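Long-range contacts in factor essential for expression of methicillin resistance (Staphylococcus aureus, PDB 1LRZ), which adds glycines 2 and 3 of the pentaglycine bridge of staphylococcal peptidoglycan, taking them from glycyl-tRNA: residues A[10-15]-A[52-57]; A[68-74]-A[102-108]; A[80-86]-A[128-134]; A[225-229]-A[316-320]. All coordinates share one frame; numbering follows the deposited sequence.

Contact 1: residues A[10-15]-A[52-57]; sequences EFGAFT and VIAACL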
# COMPACT_ATOMS: atom_id res chain seq x y z
N GLU A 10 -5.13 10.17 -23.22
CA GLU A 10 -5.28 11.46 -22.56
C GLU A 10 -5.51 11.26 -21.06
O GLU A 10 -4.97 11.98 -20.25
CB GLU A 10 -6.49 12.23 -23.11
CG GLU A 10 -6.50 12.42 -24.60
CD GLU A 10 -7.74 13.17 -25.05
OE1 GLU A 10 -8.85 12.80 -24.61
OE2 GLU A 10 -7.61 14.12 -25.84
N PHE A 11 -6.38 10.30 -20.74
CA PHE A 11 -6.74 9.99 -19.37
C PHE A 11 -5.50 9.62 -18.55
O PHE A 11 -5.23 10.22 -17.52
CB PHE A 11 -7.71 8.82 -19.33
CG PHE A 11 -8.14 8.45 -17.94
CD1 PHE A 11 -8.99 9.29 -17.22
CD2 PHE A 11 -7.71 7.27 -17.36
CE1 PHE A 11 -9.41 8.94 -15.93
CE2 PHE A 11 -8.12 6.91 -16.07
CZ PHE A 11 -8.97 7.74 -15.36
N GLY A 12 -4.76 8.63 -19.03
CA GLY A 12 -3.57 8.18 -18.34
C GLY A 12 -2.50 9.25 -18.14
O GLY A 12 -1.90 9.35 -17.06
N ALA A 13 -2.27 10.04 -19.18
CA ALA A 13 -1.26 11.10 -19.12
C ALA A 13 -1.63 12.13 -18.06
O ALA A 13 -0.77 12.57 -17.28
CB ALA A 13 -1.12 11.78 -20.49
N PHE A 14 -2.90 12.52 -18.03
CA PHE A 14 -3.32 13.51 -17.04
C PHE A 14 -3.26 12.99 -15.62
O PHE A 14 -2.68 13.62 -14.74
CB PHE A 14 -4.74 13.99 -17.31
CG PHE A 14 -5.24 14.95 -16.28
CD1 PHE A 14 -4.71 16.24 -16.20
CD2 PHE A 14 -6.23 14.57 -15.39
CE1 PHE A 14 -5.17 17.14 -15.24
CE2 PHE A 14 -6.71 15.46 -14.43
CZ PHE A 14 -6.17 16.75 -14.35
N THR A 15 -3.86 11.83 -15.37
CA THR A 15 -3.85 11.30 -14.01
C THR A 15 -2.44 11.02 -13.47
O THR A 15 -2.19 11.19 -12.28
CB THR A 15 -4.74 10.06 -13.90
OG1 THR A 15 -4.28 9.05 -14.81
CG2 THR A 15 -6.19 10.44 -14.24
N VAL A 52 -6.27 18.57 -20.94
CA VAL A 52 -7.13 17.96 -19.92
C VAL A 52 -6.85 18.62 -18.57
O VAL A 52 -5.69 18.72 -18.15
CB VAL A 52 -6.86 16.44 -19.77
CG1 VAL A 52 -7.68 15.88 -18.57
CG2 VAL A 52 -7.23 15.72 -21.05
N ILE A 53 -7.90 19.09 -17.89
CA ILE A 53 -7.74 19.71 -16.58
C ILE A 53 -8.58 19.00 -15.50
O ILE A 53 -8.70 19.50 -14.38
CB ILE A 53 -8.09 21.22 -16.61
CG1 ILE A 53 -9.53 21.43 -17.08
CG2 ILE A 53 -7.11 21.96 -17.52
CD1 ILE A 53 -10.00 22.88 -16.97
N ALA A 54 -9.16 17.86 -15.85
CA ALA A 54 -9.96 17.07 -14.91
C ALA A 54 -10.31 15.76 -15.58
O ALA A 54 -10.53 15.73 -16.80
CB ALA A 54 -11.23 17.80 -14.51
N ALA A 55 -10.37 14.68 -14.81
CA ALA A 55 -10.68 13.38 -15.38
C ALA A 55 -11.30 12.44 -14.36
O ALA A 55 -11.13 12.61 -13.15
CB ALA A 55 -9.41 12.74 -15.96
N CYS A 56 -12.01 11.44 -14.85
CA CYS A 56 -12.58 10.45 -13.96
C CYS A 56 -12.99 9.21 -14.71
O CYS A 56 -13.61 9.28 -15.78
CB CYS A 56 -13.80 10.99 -13.22
SG CYS A 56 -14.26 9.98 -11.78
N LEU A 57 -12.59 8.08 -14.16
CA LEU A 57 -12.96 6.80 -14.72
C LEU A 57 -14.24 6.46 -13.97
O LEU A 57 -14.29 6.52 -12.73
CB LEU A 57 -11.86 5.77 -14.45
CG LEU A 57 -12.12 4.33 -14.88
CD1 LEU A 57 -10.79 3.58 -14.87
CD2 LEU A 57 -13.11 3.67 -13.94
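The two phenylalanine rings of helix 8-16 meet strand 52-63 in different ways. Over one face of the F14 ring lies the methyl CG1 of V52, a CH-pi contact with the carbon 3.8 Å from the ring centroid and 24° off the normal. The far end of the same ring reaches the bulged backbone, CZ standing 3.5 Å from I53 C, while its CD2 is 3.7 Å from A55 CB. The F11 ring has the T15 methyl CG2 above the margin of one face and the backbone N of C56 at its edge, 3.8 Å from CE1; its CZ is 3.6 Å from L57 CB. Both rings have CG anti to the backbone N (chi1 177° for F14), a torsion that carries them from one helical turn down to the strand, where the A55 methyl touches both. The segment axes cross at -111°, and I53 and A54 form a classic beta bulge opposite I45 of strand 39-46. E10 joins through CB alone, against V52 CG2; its carboxylate makes a salt bridge to K46, which probably offsets its charge. Between side chains the chemistry is thus apolar, rings against V52, A55 and L57, although both rings also rest on polar backbone atoms of the strand.

Contact 2: residues A[68-74]-A[102-108]; sequences KYFYSNR and CLYLHID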
# COMPACT_ATOMS: atom_id res chain seq x y z
N LYS A 68 -29.04 2.51 -14.12
CA LYS A 68 -27.65 2.17 -13.85
C LYS A 68 -27.11 2.85 -12.60
O LYS A 68 -27.46 4.00 -12.29
CB LYS A 68 -26.77 2.57 -15.04
CG LYS A 68 -27.03 1.76 -16.30
CD LYS A 68 -26.36 2.41 -17.47
CE LYS A 68 -26.69 1.71 -18.78
NZ LYS A 68 -26.08 2.47 -19.90
N TYR A 69 -26.26 2.12 -11.90
CA TYR A 69 -25.59 2.62 -10.72
C TYR A 69 -24.22 3.09 -11.22
O TYR A 69 -23.44 2.28 -11.72
CB TYR A 69 -25.42 1.48 -9.70
CG TYR A 69 -24.31 1.70 -8.71
CD1 TYR A 69 -24.28 2.83 -7.90
CD2 TYR A 69 -23.27 0.77 -8.59
CE1 TYR A 69 -23.24 3.03 -6.99
CE2 TYR A 69 -22.22 0.97 -7.68
CZ TYR A 69 -22.22 2.10 -6.88
OH TYR A 69 -21.19 2.30 -5.99
N PHE A 70 -23.96 4.39 -11.13
CA PHE A 70 -22.67 4.94 -11.55
C PHE A 70 -21.76 5.17 -10.33
O PHE A 70 -22.20 5.72 -9.31
CB PHE A 70 -22.86 6.27 -12.31
CG PHE A 70 -23.03 6.09 -13.80
CD1 PHE A 70 -24.25 5.70 -14.34
CD2 PHE A 70 -21.96 6.33 -14.67
CE1 PHE A 70 -24.41 5.55 -15.74
CE2 PHE A 70 -22.10 6.19 -16.05
CZ PHE A 70 -23.33 5.80 -16.59
N TYR A 71 -20.50 4.74 -10.46
CA TYR A 71 -19.50 4.86 -9.39
C TYR A 71 -18.24 5.57 -9.91
O TYR A 71 -17.73 5.23 -10.99
CB TYR A 71 -19.16 3.44 -8.88
CG TYR A 71 -18.05 3.39 -7.85
CD1 TYR A 71 -18.09 4.18 -6.70
CD2 TYR A 71 -16.94 2.55 -8.02
CE1 TYR A 71 -17.06 4.15 -5.76
CE2 TYR A 71 -15.90 2.51 -7.09
CZ TYR A 71 -15.97 3.32 -5.97
OH TYR A 71 -14.93 3.31 -5.06
N SER A 72 -17.73 6.56 -9.17
CA SER A 72 -16.55 7.32 -9.60
C SER A 72 -15.17 6.70 -9.35
O SER A 72 -14.14 7.30 -9.66
CB SER A 72 -16.57 8.73 -9.00
OG SER A 72 -16.34 8.69 -7.60
N ASN A 73 -15.14 5.51 -8.75
CA ASN A 73 -13.88 4.82 -8.52
C ASN A 73 -12.75 5.65 -7.89
O ASN A 73 -11.64 5.69 -8.43
CB ASN A 73 -13.37 4.22 -9.84
CG ASN A 73 -14.35 3.20 -10.44
OD1 ASN A 73 -15.38 3.57 -11.01
ND2 ASN A 73 -14.02 1.92 -10.30
N ARG A 74 -13.01 6.30 -6.76
CA ARG A 74 -12.01 7.13 -6.07
C ARG A 74 -11.64 8.40 -6.83
O ARG A 74 -10.69 9.10 -6.46
CB ARG A 74 -10.74 6.31 -5.79
CG ARG A 74 -10.75 5.54 -4.48
CD ARG A 74 -11.06 6.47 -3.34
NE ARG A 74 -10.77 5.93 -2.02
CZ ARG A 74 -11.14 6.55 -0.90
NH1 ARG A 74 -10.85 6.03 0.28
NH2 ARG A 74 -11.82 7.68 -0.99
N CYS A 102 -28.92 6.87 -15.46
CA CYS A 102 -28.40 6.67 -14.13
C CYS A 102 -29.53 6.75 -13.11
O CYS A 102 -30.42 7.61 -13.22
CB CYS A 102 -27.35 7.74 -13.82
SG CYS A 102 -26.69 7.64 -12.15
N LEU A 103 -29.51 5.85 -12.13
CA LEU A 103 -30.50 5.85 -11.06
C LEU A 103 -29.92 6.68 -9.92
O LEU A 103 -30.62 7.48 -9.30
CB LEU A 103 -30.76 4.43 -10.56
CG LEU A 103 -31.61 4.37 -9.28
CD1 LEU A 103 -32.95 5.09 -9.50
CD2 LEU A 103 -31.85 2.91 -8.90
N TYR A 104 -28.64 6.47 -9.63
CA TYR A 104 -27.93 7.23 -8.60
C TYR A 104 -26.44 7.21 -8.87
O TYR A 104 -25.91 6.21 -9.37
CB TYR A 104 -28.25 6.73 -7.18
CG TYR A 104 -27.68 5.39 -6.79
CD1 TYR A 104 -26.65 5.29 -5.86
CD2 TYR A 104 -28.23 4.22 -7.30
CE1 TYR A 104 -26.18 4.03 -5.43
CE2 TYR A 104 -27.78 2.97 -6.88
CZ TYR A 104 -26.76 2.88 -5.95
OH TYR A 104 -26.33 1.64 -5.55
N LEU A 105 -25.78 8.33 -8.57
CA LEU A 105 -24.35 8.51 -8.78
C LEU A 105 -23.63 8.52 -7.43
O LEU A 105 -23.96 9.31 -6.54
CB LEU A 105 -24.12 9.83 -9.52
CG LEU A 105 -22.69 10.38 -9.61
CD1 LEU A 105 -21.77 9.38 -10.28
CD2 LEU A 105 -22.73 11.70 -10.38
N HIS A 106 -22.65 7.63 -7.31
CA HIS A 106 -21.88 7.46 -6.09
C HIS A 106 -20.42 7.93 -6.30
O HIS A 106 -19.72 7.41 -7.16
CB HIS A 106 -21.91 5.97 -5.72
CG HIS A 106 -21.05 5.60 -4.55
ND1 HIS A 106 -20.73 4.29 -4.27
CD2 HIS A 106 -20.43 6.35 -3.62
CE1 HIS A 106 -19.94 4.25 -3.20
NE2 HIS A 106 -19.75 5.50 -2.79
N ILE A 107 -19.99 8.92 -5.52
CA ILE A 107 -18.62 9.41 -5.62
C ILE A 107 -17.87 9.26 -4.28
O ILE A 107 -18.46 9.41 -3.20
CB ILE A 107 -18.56 10.90 -6.03
CG1 ILE A 107 -19.25 11.76 -4.98
CG2 ILE A 107 -19.22 11.10 -7.41
CD1 ILE A 107 -18.99 13.26 -5.12
N ASP A 108 -16.58 8.95 -4.37
CA ASP A 108 -15.74 8.80 -3.19
C ASP A 108 -14.36 9.38 -3.53
O ASP A 108 -13.36 8.66 -3.66
CB ASP A 108 -15.67 7.32 -2.73
CG ASP A 108 -15.17 6.37 -3.81
OD1 ASP A 108 -14.92 5.19 -3.48
OD2 ASP A 108 -15.02 6.76 -4.98
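Y69 and Y71 reach from one strand to polar partners on its parallel neighbour. The hydroxyl OH of Y69 shares a hydrogen bond with H106 ND1 at 2.7 Å, in which either atom may be the donor. Y71 extends beside H106, its CD1 over one face of the imidazole, and its OH donates to D108 OD1 in a hydrogen bond modelled at 2.5 Å, a doubtful length. The other carboxylate oxygen, D108 OD2, accepts from the backbone N of R74 at 2.7 Å on its syn side, 31° out of the carboxylate plane. D108 CG sits between its own backbone N and carbonyl carbon (chi1 57°), which turns the carboxylate to Y71 and R74; R74 NH2 also donates to D108 O from above the carbonyl plane. Behind these side chains runs parallel pairing, H106 N to F70 O at 2.8 Å and S72 N to H106 O at 3.0 Å, while a beta bulge shifts the register between K68 and Y69. D396 holds H106 NE2 from beyond. Helix 83-98 connects the two strands in a beta-alpha-beta unit and packs on the face bearing F70, C102 and L105, and strands 52-63 and 397-400 continue the sheet on either side.

Contact 3: residues A[80-86]-A[128-134]; sequences YENQELV and NDWFFDK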
# COMPACT_ATOMS: atom_id res chain seq x y z
N TYR A 80 -8.55 20.44 -6.71
CA TYR A 80 -9.58 20.76 -5.73
C TYR A 80 -9.46 22.12 -5.06
O TYR A 80 -10.30 22.46 -4.23
CB TYR A 80 -9.70 19.65 -4.68
CG TYR A 80 -10.41 18.41 -5.18
CD1 TYR A 80 -9.69 17.33 -5.68
CD2 TYR A 80 -11.81 18.33 -5.16
CE1 TYR A 80 -10.35 16.18 -6.14
CE2 TYR A 80 -12.48 17.19 -5.63
CZ TYR A 80 -11.75 16.12 -6.12
OH TYR A 80 -12.39 14.99 -6.57
N GLU A 81 -8.43 22.90 -5.39
CA GLU A 81 -8.30 24.25 -4.83
C GLU A 81 -9.22 25.18 -5.65
O GLU A 81 -9.67 26.21 -5.16
CB GLU A 81 -6.86 24.75 -4.96
CG GLU A 81 -5.86 23.98 -4.13
CD GLU A 81 -6.27 23.91 -2.68
OE1 GLU A 81 -6.47 24.98 -2.08
OE2 GLU A 81 -6.41 22.78 -2.14
N ASN A 82 -9.48 24.79 -6.89
CA ASN A 82 -10.31 25.57 -7.81
C ASN A 82 -11.79 25.22 -7.60
O ASN A 82 -12.31 24.31 -8.23
CB ASN A 82 -9.89 25.23 -9.25
CG ASN A 82 -10.43 26.22 -10.27
OD1 ASN A 82 -11.49 26.83 -10.10
ND2 ASN A 82 -9.69 26.37 -11.37
N GLN A 83 -12.45 25.95 -6.72
CA GLN A 83 -13.85 25.69 -6.42
C GLN A 83 -14.80 25.84 -7.61
O GLN A 83 -15.77 25.10 -7.71
CB GLN A 83 -14.30 26.56 -5.25
CG GLN A 83 -13.42 26.35 -4.02
CD GLN A 83 -13.96 26.98 -2.74
OE1 GLN A 83 -13.22 27.11 -1.76
NE2 GLN A 83 -15.24 27.35 -2.74
N GLU A 84 -14.52 26.78 -8.51
CA GLU A 84 -15.39 26.96 -9.67
C GLU A 84 -15.25 25.77 -10.61
O GLU A 84 -16.24 25.29 -11.18
CB GLU A 84 -15.05 28.25 -10.41
CG GLU A 84 -15.11 29.50 -9.53
CD GLU A 84 -14.89 30.80 -10.32
OE1 GLU A 84 -13.93 30.88 -11.13
OE2 GLU A 84 -15.67 31.76 -10.10
N LEU A 85 -14.02 25.28 -10.77
CA LEU A 85 -13.79 24.14 -11.64
C LEU A 85 -14.43 22.90 -11.02
O LEU A 85 -15.06 22.10 -11.70
CB LEU A 85 -12.28 23.93 -11.84
CG LEU A 85 -11.87 22.71 -12.65
CD1 LEU A 85 -12.43 22.81 -14.07
CD2 LEU A 85 -10.34 22.62 -12.69
N VAL A 86 -14.29 22.75 -9.70
CA VAL A 86 -14.89 21.60 -9.04
C VAL A 86 -16.42 21.61 -9.22
O VAL A 86 -17.04 20.58 -9.49
CB VAL A 86 -14.54 21.58 -7.53
CG1 VAL A 86 -15.40 20.58 -6.80
CG2 VAL A 86 -13.06 21.21 -7.36
N ASN A 128 -10.40 21.45 3.27
CA ASN A 128 -11.36 21.14 2.21
C ASN A 128 -12.79 21.04 2.71
O ASN A 128 -13.66 20.52 2.00
CB ASN A 128 -10.95 19.82 1.52
CG ASN A 128 -9.52 19.86 0.99
OD1 ASN A 128 -9.09 20.87 0.43
ND2 ASN A 128 -8.79 18.76 1.15
N ASP A 129 -13.04 21.53 3.91
CA ASP A 129 -14.38 21.49 4.51
C ASP A 129 -15.47 22.07 3.59
O ASP A 129 -16.61 21.60 3.61
CB ASP A 129 -14.39 22.28 5.83
CG ASP A 129 -13.68 21.55 6.96
OD1 ASP A 129 -12.95 20.56 6.69
OD2 ASP A 129 -13.84 21.98 8.12
N TRP A 130 -15.13 23.08 2.80
CA TRP A 130 -16.08 23.71 1.88
C TRP A 130 -16.70 22.68 0.92
O TRP A 130 -17.81 22.86 0.41
CB TRP A 130 -15.40 24.80 1.05
CG TRP A 130 -14.33 24.28 0.13
CD1 TRP A 130 -13.01 24.12 0.42
CD2 TRP A 130 -14.51 23.80 -1.21
NE1 TRP A 130 -12.35 23.56 -0.65
CE2 TRP A 130 -13.25 23.36 -1.67
CE3 TRP A 130 -15.62 23.70 -2.07
CZ2 TRP A 130 -13.06 22.82 -2.95
CZ3 TRP A 130 -15.43 23.16 -3.35
CH2 TRP A 130 -14.16 22.73 -3.77
N PHE A 131 -15.96 21.61 0.67
CA PHE A 131 -16.43 20.57 -0.24
C PHE A 131 -17.77 19.98 0.18
O PHE A 131 -18.64 19.75 -0.67
CB PHE A 131 -15.40 19.45 -0.33
CG PHE A 131 -15.69 18.46 -1.42
CD1 PHE A 131 -15.56 18.83 -2.76
CD2 PHE A 131 -16.11 17.17 -1.12
CE1 PHE A 131 -15.84 17.92 -3.78
CE2 PHE A 131 -16.39 16.26 -2.12
CZ PHE A 131 -16.25 16.64 -3.46
N PHE A 132 -17.95 19.72 1.47
CA PHE A 132 -19.21 19.13 1.94
C PHE A 132 -20.43 19.98 1.55
O PHE A 132 -21.43 19.45 1.05
CB PHE A 132 -19.19 18.91 3.46
CG PHE A 132 -18.13 17.92 3.92
CD1 PHE A 132 -16.85 18.35 4.28
CD2 PHE A 132 -18.42 16.55 3.97
CE1 PHE A 132 -15.87 17.44 4.68
CE2 PHE A 132 -17.44 15.62 4.38
CZ PHE A 132 -16.17 16.07 4.73
N ASP A 133 -20.34 21.29 1.77
CA ASP A 133 -21.44 22.19 1.45
C ASP A 133 -21.69 22.25 -0.05
O ASP A 133 -22.85 22.23 -0.49
CB ASP A 133 -21.13 23.60 1.97
CG ASP A 133 -21.49 23.78 3.44
OD1 ASP A 133 -21.09 24.80 4.04
OD2 ASP A 133 -22.18 22.90 4.00
N LYS A 134 -20.62 22.32 -0.83
CA LYS A 134 -20.78 22.37 -2.27
C LYS A 134 -21.46 21.10 -2.80
O LYS A 134 -22.36 21.17 -3.63
CB LYS A 134 -19.43 22.57 -2.96
CG LYS A 134 -19.50 22.47 -4.48
CD LYS A 134 -18.64 23.52 -5.14
CE LYS A 134 -19.21 24.91 -4.88
NZ LYS A 134 -18.43 25.97 -5.58
O HOH W 1 -9.72 23.07 -1.14
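The N-terminal turns of helices 83-98 and 130-137 meet here, with the loop residues that lead into each, and the indole of W130 is inserted between them. Q83 lies flat over one face of that indole: amide and ring planes are only 5° apart, and the two side chains run antiparallel over one another. Q83 CG stands 3.6 Å from the centroid of the six-membered ring, 6° off its normal, in a CH-pi contact, and the amide carbon CD is 3.6 Å from W130 CD2. The extended Q83 chain explains how both its aliphatic and its amide parts follow the indole. On the opposite face, off-centre above the margin of the ring, is N128 O.

Helix 83-98 opens with N82 at its N-cap, whose OD1 accepts from L85 N at 3.0 Å. This helix is the crossover of the beta-alpha-beta unit formed with strands 67-78 and 102-107, and its first turn also sends V86 to the indole edge, where CG1 lies 3.9 Å from W130 CH2.

A water bridges the two loops at the polar edge of the tryptophan. It accepts from W130 NE1 at 2.7 Å and has Y80 O and N128 OD1 within hydrogen-bonding distance as acceptors; N128 ND2 is hydrogen-bonded to P112 O. The Y80 ring turns an edge toward the face of F131 in an offset edge-to-face pair, planes at 81° and centroids 5.8 Å apart. P76 O binds the Y80 hydroxyl, and the F131 ring also meets F397 edge-to-face. The K134 chain runs by the edge of the indole, its CD in the ring plane.

Contact 4: residues A[225-229]-A[316-320]; sequences YYNRL and GFFFI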
# COMPACT_ATOMS: atom_id res chain seq x y z
N TYR A 225 -6.63 -10.81 -7.57
CA TYR A 225 -5.20 -10.60 -7.67
C TYR A 225 -4.65 -10.94 -9.05
O TYR A 225 -3.82 -10.21 -9.59
CB TYR A 225 -4.47 -11.42 -6.61
CG TYR A 225 -4.75 -10.94 -5.20
CD1 TYR A 225 -5.55 -11.70 -4.34
CD2 TYR A 225 -4.26 -9.72 -4.74
CE1 TYR A 225 -5.84 -11.25 -3.06
CE2 TYR A 225 -4.55 -9.27 -3.46
CZ TYR A 225 -5.34 -10.04 -2.63
OH TYR A 225 -5.64 -9.60 -1.35
N TYR A 226 -5.11 -12.04 -9.62
CA TYR A 226 -4.64 -12.42 -10.93
C TYR A 226 -4.92 -11.31 -11.95
O TYR A 226 -4.03 -10.93 -12.73
CB TYR A 226 -5.31 -13.72 -11.38
CG TYR A 226 -4.99 -14.11 -12.80
CD1 TYR A 226 -3.80 -14.77 -13.11
CD2 TYR A 226 -5.86 -13.79 -13.84
CE1 TYR A 226 -3.50 -15.11 -14.44
CE2 TYR A 226 -5.56 -14.12 -15.17
CZ TYR A 226 -4.37 -14.78 -15.45
OH TYR A 226 -4.06 -15.10 -16.76
N ASN A 227 -6.14 -10.77 -11.94
CA ASN A 227 -6.48 -9.73 -12.90
C ASN A 227 -5.67 -8.45 -12.72
O ASN A 227 -5.35 -7.78 -13.70
CB ASN A 227 -7.98 -9.40 -12.86
CG ASN A 227 -8.83 -10.51 -13.47
OD1 ASN A 227 -8.36 -11.26 -14.33
ND2 ASN A 227 -10.09 -10.60 -13.05
N ARG A 228 -5.33 -8.12 -11.47
CA ARG A 228 -4.54 -6.92 -11.22
C ARG A 228 -3.15 -7.11 -11.83
O ARG A 228 -2.61 -6.22 -12.49
CB ARG A 228 -4.42 -6.66 -9.71
CG ARG A 228 -5.76 -6.49 -8.99
CD ARG A 228 -6.49 -5.30 -9.54
NE ARG A 228 -7.78 -5.05 -8.89
CZ ARG A 228 -8.84 -5.85 -8.97
NH1 ARG A 228 -8.80 -6.99 -9.66
NH2 ARG A 228 -9.97 -5.49 -8.39
N LEU A 229 -2.56 -8.29 -11.61
CA LEU A 229 -1.25 -8.57 -12.19
C LEU A 229 -1.30 -8.41 -13.70
O LEU A 229 -0.46 -7.75 -14.29
CB LEU A 229 -0.82 -10.00 -11.87
CG LEU A 229 -0.20 -10.30 -10.51
CD1 LEU A 229 0.30 -11.76 -10.49
CD2 LEU A 229 0.97 -9.35 -10.27
N GLY A 316 3.74 -9.27 0.04
CA GLY A 316 2.86 -8.12 -0.06
C GLY A 316 2.45 -7.90 -1.50
O GLY A 316 3.15 -8.31 -2.44
N PHE A 317 1.31 -7.25 -1.67
CA PHE A 317 0.77 -6.93 -3.00
C PHE A 317 0.80 -5.40 -3.06
O PHE A 317 0.10 -4.73 -2.30
CB PHE A 317 -0.66 -7.43 -3.10
CG PHE A 317 -1.12 -7.65 -4.51
CD1 PHE A 317 -0.77 -8.80 -5.20
CD2 PHE A 317 -1.93 -6.71 -5.14
CE1 PHE A 317 -1.22 -9.02 -6.50
CE2 PHE A 317 -2.39 -6.92 -6.44
CZ PHE A 317 -2.03 -8.08 -7.11
N PHE A 318 1.61 -4.85 -3.97
CA PHE A 318 1.77 -3.40 -4.06
C PHE A 318 1.38 -2.76 -5.39
O PHE A 318 1.69 -3.29 -6.46
CB PHE A 318 3.23 -3.02 -3.81
CG PHE A 318 3.69 -3.18 -2.38
CD1 PHE A 318 3.97 -4.44 -1.86
CD2 PHE A 318 3.86 -2.06 -1.57
CE1 PHE A 318 4.41 -4.59 -0.54
CE2 PHE A 318 4.29 -2.18 -0.26
CZ PHE A 318 4.57 -3.46 0.26
N PHE A 319 0.73 -1.61 -5.30
CA PHE A 319 0.37 -0.84 -6.50
C PHE A 319 1.38 0.31 -6.59
O PHE A 319 1.71 0.96 -5.58
CB PHE A 319 -1.06 -0.31 -6.39
CG PHE A 319 -2.09 -1.41 -6.38
CD1 PHE A 319 -3.14 -1.39 -5.48
CD2 PHE A 319 -1.97 -2.50 -7.25
CE1 PHE A 319 -4.07 -2.44 -5.44
CE2 PHE A 319 -2.89 -3.55 -7.22
CZ PHE A 319 -3.94 -3.52 -6.31
N ILE A 320 1.90 0.54 -7.79
CA ILE A 320 2.91 1.56 -7.99
C ILE A 320 2.52 2.56 -9.06
O ILE A 320 2.33 2.22 -10.22
CB ILE A 320 4.27 0.92 -8.39
CG1 ILE A 320 4.73 -0.06 -7.30
CG2 ILE A 320 5.33 1.99 -8.61
CD1 ILE A 320 4.08 -1.41 -7.39
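Helix 222-232 lies against strand 310-320 with the axes of the short segments 10.8 Å apart and inclined at 37°, their N-to-C directions running broadly the same way. The nearest CA atoms are those of Y225 and F317, 8.4 Å apart, so side chains must span the interval. F317 does most of this. With its CG anti to the backbone N (chi1 -158°), its ring extends from the strand to the helix, where the edge of Y225 meets its face: the planes are 71° apart, the centroids 4.8 Å, and Y225 CD2 sits over the centre of the F317 ring. This is an edge-to-face aromatic pair in which the C-H at CD2 of the tyrosine is directed at the face of the phenylalanine. One turn further along the helix, R228 approaches the rim of the same ring through its aliphatic base, CB lying 3.8 Å from F317 CZ and near the ring plane. The same CB stands at the edge of the F319 ring, 4.3 Å from CE2, and the guanidinium end of R228 forms a cation-pi pair with F224. L229 CG also comes within 4.3 Å of F317 CE1. The aromatic cluster widens beyond the two segments: F204 of helix 201-207 meets both Y225 and F317, while F319 adjoins F23, Y232 and Y328. Strands 236-244 and 325-332 flank strand 310-320 in its sheet, and helix 341-355 packs on F318.

Overall arrangement
Contacts 1 and 2 belong to one mixed sheet, where strands 52-63 and 67-78 are neighbours; their centres lie about 18 Å apart and they touch where C56 packs on S72. Contact 3, about 19 Å from each by centres, uses the start of helix 83-98, the link between the two strands of contact 2, and meets contact 1 through I53 and L85. Along the chain contacts 2 and 3 alternate their segments, whereas contact 1 closes before either opens. Contact 4 comes last, on the second sheet, its centre about 22 to 33 Å from the others and touching none. The catalytic chain is thus built from two separate sheets, each with helices packed against it.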